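Long-range contact in alpha-L-rhamnosidase (Aspergillus terreus, PDB 6GSZ), which probably hydrolyses terminal non-reducing alpha-L-rhamnose residues from alpha-L-rhamnosides: residues I258-R272 with T380-T394. Sequence-based numbering, arbitrary orientation.
Sequences IISSEIYDGEEYDSR and TLSGEGVQEWEPSFT. With CA (calcium ion), chain O; CA (calcium ion), chain J; CA (calcium ion), chain B.
Glu267 meets the 380-394 segment with both carboxylate oxygens. OE1 takes the backbone N of Ser392 on its syn side at 2.8 Å, almost straight (178°), and the hydroxyl of Ser261 on its anti lone pair. OE2 receives the longer bond from Trp389 NE1 (3.2 Å) and a proton of a water that also reaches Ser392 OG; three protein donors and this water thus fix the buried group. With CG anti to the backbone N (chi1 -174°), the Tyr269 ring lies against the indole, Trp389 CD1 sitting over its centre, the planes oblique at 54°. Thr394 OG1 closes one end on Glu262 O at 2.7 Å, from the face opposite Gly266 N. At the other end Thr380 O accepts both the backbone N and OG of Ser271, and Gln387 NE2 donates in its amide plane to that same OG (2.8 Å).

The outer side is looser: exposed Arg272, which grips Asp270 side-on through NE and NH2 in a salt bridge, lays its guanidinium face over Thr380 CG2 (NE to CG2 3.7 Å).

Ser392 OG binds a calcium ion (2.4 Å), shared with Glu158. The parallel bridge Asp270-Thr380, carried by Thr380 N to Tyr269 O (2.9 Å) and Ser271 N to Thr380 O, continues strand 376-380 beside the hairpin arm 266-270, a mixed beta-sheet spanning the N-terminal and concanavalin-like family regions.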
loop_
_atom_site.group_PDB
_atom_site.type_symbol
_atom_site.label_atom_id
_atom_site.label_comp_id
_atom_site.label_asym_id
_atom_site.label_seq_id
_atom_site.Cartn_x
_atom_site.Cartn_y
_atom_site.Cartn_z
ATOM N N ILE A 258 26.741 -12.194 5.532
ATOM C CA ILE A 258 25.795 -12.396 4.433
ATOM C C ILE A 258 26.597 -12.680 3.165
ATOM O O ILE A 258 27.315 -11.807 2.681
ATOM C CB ILE A 258 24.808 -11.222 4.258
ATOM C CG1 ILE A 258 24.116 -10.793 5.556
ATOM C CG2 ILE A 258 23.791 -11.597 3.184
ATOM C CD1 ILE A 258 23.436 -9.445 5.477
ATOM N N ILE A 259 26.377 -13.882 2.599
ATOM C CA ILE A 259 27.009 -14.270 1.350
ATOM C C ILE A 259 26.253 -13.688 0.159
ATOM O O ILE A 259 26.847 -13.184 -0.799
ATOM C CB ILE A 259 27.109 -15.806 1.244
ATOM C CG1 ILE A 259 27.815 -16.405 2.461
ATOM C CG2 ILE A 259 27.793 -16.208 -0.045
ATOM C CD1 ILE A 259 29.188 -15.830 2.743
ATOM N N SER A 260 24.910 -13.801 0.218
ATOM C CA SER A 260 24.052 -13.230 -0.801
ATOM C C SER A 260 22.718 -12.902 -0.141
ATOM O O SER A 260 22.323 -13.579 0.788
ATOM C CB SER A 260 23.868 -14.136 -1.996
ATOM O OG SER A 260 23.292 -15.348 -1.596
ATOM N N SER A 261 22.053 -11.873 -0.647
ATOM C CA SER A 261 20.693 -11.544 -0.150
ATOM C C SER A 261 19.924 -10.832 -1.255
ATOM O O SER A 261 20.325 -9.749 -1.648
ATOM C CB SER A 261 20.792 -10.722 1.130
ATOM O OG SER A 261 19.529 -10.648 1.772
ATOM N N GLU A 262 18.916 -11.523 -1.779
ATOM C CA GLU A 262 18.245 -11.155 -3.034
ATOM C C GLU A 262 16.743 -11.188 -2.774
ATOM O O GLU A 262 16.261 -12.082 -2.118
ATOM C CB GLU A 262 18.574 -12.155 -4.143
ATOM C CG GLU A 262 20.046 -12.348 -4.373
ATOM C CD GLU A 262 20.263 -13.378 -5.444
ATOM O OE1 GLU A 262 19.872 -13.113 -6.618
ATOM O OE2 GLU A 262 20.896 -14.438 -5.106
ATOM N N ILE A 263 16.043 -10.192 -3.333
ATOM C CA ILE A 263 14.580 -10.060 -3.199
ATOM C C ILE A 263 13.938 -11.409 -3.559
ATOM O O ILE A 263 13.133 -11.982 -2.799
ATOM C CB ILE A 263 14.039 -8.909 -4.085
ATOM C CG1 ILE A 263 14.574 -7.529 -3.671
ATOM C CG2 ILE A 263 12.524 -8.914 -4.134
ATOM C CD1 ILE A 263 14.246 -7.095 -2.256
ATOM N N TYR A 264 14.250 -11.893 -4.780
ATOM C CA TYR A 264 13.569 -13.104 -5.286
ATOM C C TYR A 264 14.154 -14.397 -4.733
ATOM O O TYR A 264 13.441 -15.304 -4.248
ATOM C CB TYR A 264 13.558 -13.196 -6.809
ATOM C CG TYR A 264 12.797 -12.111 -7.538
ATOM C CD1 TYR A 264 11.791 -11.336 -6.948
ATOM C CD2 TYR A 264 13.117 -11.850 -8.854
ATOM C CE1 TYR A 264 11.134 -10.363 -7.691
ATOM C CE2 TYR A 264 12.459 -10.905 -9.602
ATOM C CZ TYR A 264 11.448 -10.143 -9.018
ATOM O OH TYR A 264 10.842 -9.175 -9.779
ATOM N N ASP A 265 15.482 -14.545 -4.818
ATOM C CA ASP A 265 16.037 -15.861 -4.529
ATOM C C ASP A 265 16.249 -16.157 -3.042
ATOM O O ASP A 265 16.238 -17.321 -2.665
ATOM C CB ASP A 265 17.294 -16.142 -5.343
ATOM C CG ASP A 265 17.028 -16.493 -6.806
ATOM O OD1 ASP A 265 15.840 -16.770 -7.170
ATOM O OD2 ASP A 265 18.015 -16.444 -7.609
ATOM N N GLY A 266 16.406 -15.137 -2.201
ATOM C CA GLY A 266 16.572 -15.298 -0.778
ATOM C C GLY A 266 17.988 -14.947 -0.328
ATOM O O GLY A 266 18.758 -14.311 -1.031
ATOM N N GLU A 267 18.293 -15.368 0.886
ATOM C CA GLU A 267 19.524 -14.981 1.582
ATOM C C GLU A 267 20.310 -16.232 2.003
ATOM O O GLU A 267 19.734 -17.161 2.603
ATOM C CB GLU A 267 19.223 -14.160 2.836
ATOM C CG GLU A 267 20.473 -13.842 3.633
ATOM C CD GLU A 267 20.336 -12.718 4.645
ATOM O OE1 GLU A 267 19.751 -11.652 4.257
ATOM O OE2 GLU A 267 20.700 -12.957 5.835
ATOM N N GLU A 268 21.629 -16.210 1.721
ATOM C CA GLU A 268 22.616 -17.184 2.233
ATOM C C GLU A 268 23.461 -16.434 3.276
ATOM O O GLU A 268 24.093 -15.420 2.950
ATOM C CB GLU A 268 23.469 -17.754 1.116
ATOM C CG GLU A 268 24.555 -18.666 1.641
ATOM C CD GLU A 268 25.438 -19.340 0.609
ATOM O OE1 GLU A 268 25.150 -19.303 -0.589
ATOM O OE2 GLU A 268 26.442 -19.949 1.039
ATOM N N TYR A 269 23.406 -16.928 4.516
ATOM C CA TYR A 269 24.101 -16.320 5.648
ATOM C C TYR A 269 25.025 -17.372 6.253
ATOM O O TYR A 269 24.549 -18.429 6.657
ATOM C CB TYR A 269 23.058 -15.850 6.663
ATOM C CG TYR A 269 23.586 -15.068 7.827
ATOM C CD1 TYR A 269 24.049 -15.702 8.972
ATOM C CD2 TYR A 269 23.606 -13.686 7.814
ATOM C CE1 TYR A 269 24.503 -14.979 10.069
ATOM C CE2 TYR A 269 24.053 -12.954 8.897
ATOM C CZ TYR A 269 24.515 -13.595 10.037
ATOM O OH TYR A 269 24.980 -12.858 11.083
ATOM N N ASP A 270 26.289 -17.000 6.422
ATOM C CA ASP A 270 27.298 -17.893 7.047
ATOM C C ASP A 270 27.713 -17.259 8.365
ATOM O O ASP A 270 28.555 -16.356 8.372
ATOM C CB ASP A 270 28.479 -18.178 6.129
ATOM C CG ASP A 270 29.448 -19.196 6.700
ATOM O OD1 ASP A 270 29.304 -19.551 7.912
ATOM O OD2 ASP A 270 30.340 -19.622 5.902
ATOM N N SER A 271 27.141 -17.741 9.474
ATOM C CA SER A 271 27.371 -17.098 10.768
ATOM C C SER A 271 28.830 -17.253 11.246
ATOM O O SER A 271 29.268 -16.530 12.140
ATOM C CB SER A 271 26.410 -17.627 11.827
ATOM O OG SER A 271 26.676 -18.986 12.163
ATOM N N ARG A 272 29.585 -18.165 10.629
ATOM C CA ARG A 272 30.984 -18.325 10.943
ATOM C C ARG A 272 31.787 -17.076 10.564
ATOM O O ARG A 272 32.911 -16.872 11.062
ATOM C CB ARG A 272 31.578 -19.560 10.254
ATOM C CG ARG A 272 30.953 -20.865 10.713
ATOM C CD ARG A 272 31.387 -22.025 9.861
ATOM N NE ARG A 272 30.979 -21.881 8.468
ATOM C CZ ARG A 272 31.249 -22.724 7.490
ATOM N NH1 ARG A 272 31.987 -23.809 7.730
ATOM N NH2 ARG A 272 30.846 -22.435 6.265
ATOM N N THR A 380 24.001 -20.978 7.851
ATOM C CA THR A 380 25.060 -21.882 8.329
ATOM C C THR A 380 25.382 -21.525 9.786
ATOM O O THR A 380 25.743 -20.358 10.122
ATOM C CB THR A 380 26.299 -21.870 7.455
ATOM O OG1 THR A 380 25.914 -22.261 6.139
ATOM C CG2 THR A 380 27.391 -22.779 8.002
ATOM N N LEU A 381 25.248 -22.544 10.644
ATOM C CA LEU A 381 25.416 -22.444 12.098
ATOM C C LEU A 381 26.903 -22.297 12.454
ATOM O O LEU A 381 27.800 -22.728 11.698
ATOM C CB LEU A 381 24.876 -23.724 12.743
ATOM C CG LEU A 381 23.366 -23.903 12.630
ATOM C CD1 LEU A 381 22.995 -25.370 12.469
ATOM C CD2 LEU A 381 22.676 -23.290 13.827
ATOM N N SER A 382 27.166 -21.719 13.624
ATOM C CA SER A 382 28.533 -21.495 14.108
ATOM C C SER A 382 28.915 -22.451 15.248
ATOM O O SER A 382 30.104 -22.518 15.569
ATOM C CB SER A 382 28.713 -20.088 14.590
ATOM O OG SER A 382 27.993 -19.902 15.795
ATOM N N GLY A 383 27.923 -23.129 15.842
ATOM C CA GLY A 383 28.021 -23.970 17.097
ATOM C C GLY A 383 28.480 -23.211 18.317
ATOM O O GLY A 383 28.891 -23.857 19.314
ATOM N N GLU A 384 28.455 -21.868 18.222
ATOM C CA GLU A 384 28.787 -20.947 19.318
ATOM C C GLU A 384 27.485 -20.552 20.014
ATOM O O GLU A 384 27.063 -19.378 19.979
ATOM C CB GLU A 384 29.463 -19.667 18.821
ATOM C CG GLU A 384 30.740 -19.893 18.033
ATOM C CD GLU A 384 31.348 -18.669 17.371
ATOM O OE1 GLU A 384 30.882 -17.510 17.521
ATOM O OE2 GLU A 384 32.275 -18.897 16.622
ATOM N N GLY A 385 26.813 -21.567 20.565
ATOM C CA GLY A 385 25.654 -21.364 21.386
ATOM C C GLY A 385 24.411 -21.095 20.558
ATOM O O GLY A 385 24.378 -21.364 19.350
ATOM N N VAL A 386 23.393 -20.556 21.231
ATOM C CA VAL A 386 22.120 -20.306 20.614
ATOM C C VAL A 386 22.244 -19.056 19.735
ATOM O O VAL A 386 22.691 -18.017 20.181
ATOM C CB VAL A 386 21.028 -20.116 21.665
ATOM C CG1 VAL A 386 19.698 -19.731 21.019
ATOM C CG2 VAL A 386 20.880 -21.371 22.502
ATOM N N GLN A 387 21.831 -19.175 18.485
ATOM C CA GLN A 387 21.951 -18.060 17.535
ATOM C C GLN A 387 20.541 -17.573 17.173
ATOM O O GLN A 387 19.639 -18.361 17.116
ATOM C CB GLN A 387 22.688 -18.535 16.287
ATOM C CG GLN A 387 24.080 -19.088 16.594
ATOM C CD GLN A 387 24.776 -19.565 15.343
ATOM O OE1 GLN A 387 24.869 -20.778 15.097
ATOM N NE2 GLN A 387 25.231 -18.615 14.527
ATOM N N GLU A 388 20.389 -16.260 16.953
ATOM C CA GLU A 388 19.158 -15.705 16.457
ATOM C C GLU A 388 19.423 -15.060 15.096
ATOM O O GLU A 388 20.433 -14.364 14.916
ATOM C CB GLU A 388 18.596 -14.690 17.432
ATOM C CG GLU A 388 18.185 -15.314 18.735
ATOM C CD GLU A 388 17.456 -14.376 19.668
ATOM O OE1 GLU A 388 17.631 -13.154 19.527
ATOM O OE2 GLU A 388 16.708 -14.874 20.511
ATOM N N TRP A 389 18.508 -15.294 14.152
ATOM C CA TRP A 389 18.690 -14.779 12.790
ATOM C C TRP A 389 17.343 -14.448 12.179
ATOM O O TRP A 389 16.366 -15.179 12.326
ATOM C CB TRP A 389 19.473 -15.785 11.946
ATOM C CG TRP A 389 19.570 -15.485 10.478
ATOM C CD1 TRP A 389 20.505 -14.706 9.862
ATOM C CD2 TRP A 389 18.694 -15.943 9.440
ATOM N NE1 TRP A 389 20.295 -14.678 8.509
ATOM C CE2 TRP A 389 19.173 -15.412 8.225
ATOM C CE3 TRP A 389 17.514 -16.701 9.426
ATOM C CZ2 TRP A 389 18.550 -15.684 7.012
ATOM C CZ3 TRP A 389 16.896 -16.963 8.223
ATOM C CH2 TRP A 389 17.412 -16.457 7.034
ATOM N N GLU A 390 17.403 -13.380 11.384
ATOM C CA GLU A 390 16.409 -13.033 10.388
ATOM C C GLU A 390 17.191 -12.569 9.166
ATOM O O GLU A 390 18.267 -11.961 9.327
ATOM C CB GLU A 390 15.492 -11.871 10.810
ATOM C CG GLU A 390 14.569 -12.189 11.956
ATOM C CD GLU A 390 13.716 -11.027 12.469
ATOM O OE1 GLU A 390 13.390 -10.070 11.697
ATOM O OE2 GLU A 390 13.352 -11.111 13.651
ATOM N N PRO A 391 16.683 -12.799 7.941
ATOM C CA PRO A 391 17.352 -12.251 6.764
ATOM C C PRO A 391 17.262 -10.729 6.765
ATOM O O PRO A 391 16.367 -10.143 7.423
ATOM C CB PRO A 391 16.620 -12.882 5.583
ATOM C CG PRO A 391 15.226 -13.163 6.154
ATOM C CD PRO A 391 15.425 -13.496 7.624
ATOM N N SER A 392 18.106 -10.105 5.952
ATOM C CA SER A 392 18.240 -8.651 5.925
ATOM C C SER A 392 17.687 -7.995 4.671
ATOM O O SER A 392 17.052 -6.924 4.770
ATOM C CB SER A 392 19.706 -8.261 6.065
ATOM O OG SER A 392 20.194 -8.563 7.359
ATOM N N PHE A 393 17.867 -8.596 3.504
ATOM C CA PHE A 393 17.553 -7.877 2.242
ATOM C C PHE A 393 16.718 -8.727 1.282
ATOM O O PHE A 393 16.778 -8.538 0.040
ATOM C CB PHE A 393 18.832 -7.393 1.564
ATOM C CG PHE A 393 19.716 -6.581 2.481
ATOM C CD1 PHE A 393 19.277 -5.383 3.026
ATOM C CD2 PHE A 393 20.989 -7.043 2.847
ATOM C CE1 PHE A 393 20.095 -4.647 3.873
ATOM C CE2 PHE A 393 21.791 -6.312 3.715
ATOM C CZ PHE A 393 21.353 -5.106 4.212
ATOM N N THR A 394 15.900 -9.615 1.845
ATOM C CA THR A 394 14.979 -10.408 1.035
ATOM C C THR A 394 13.594 -10.336 1.682
ATOM O O THR A 394 13.454 -9.941 2.826
ATOM C CB THR A 394 15.459 -11.866 0.904
ATOM O OG1 THR A 394 14.661 -12.570 -0.047
ATOM C CG2 THR A 394 15.369 -12.614 2.210
HETATM CA CA CA O . 26.624 -21.145 -0.957
HETATM CA CA CA J . 32.270 -16.789 15.657
HETATM CA CA CA B . 19.135 -7.639 9.348
HETATM O O HOH W 1 18.515 -7.568 -1.834
HETATM O O HOH W 2 20.566 -11.223 7.861
HETATM O O HOH W 3 24.699 -20.592 4.480
HETATM O O HOH W 4 30.102 -16.844 14.782
HETATM O O HOH W 5 32.819 -15.502 13.621
HETATM O O HOH W 6 32.842 -18.443 13.985
HETATM O O HOH W 7 31.908 -14.626 16.597
HETATM O O HOH W 8 27.639 -23.068 -1.984
#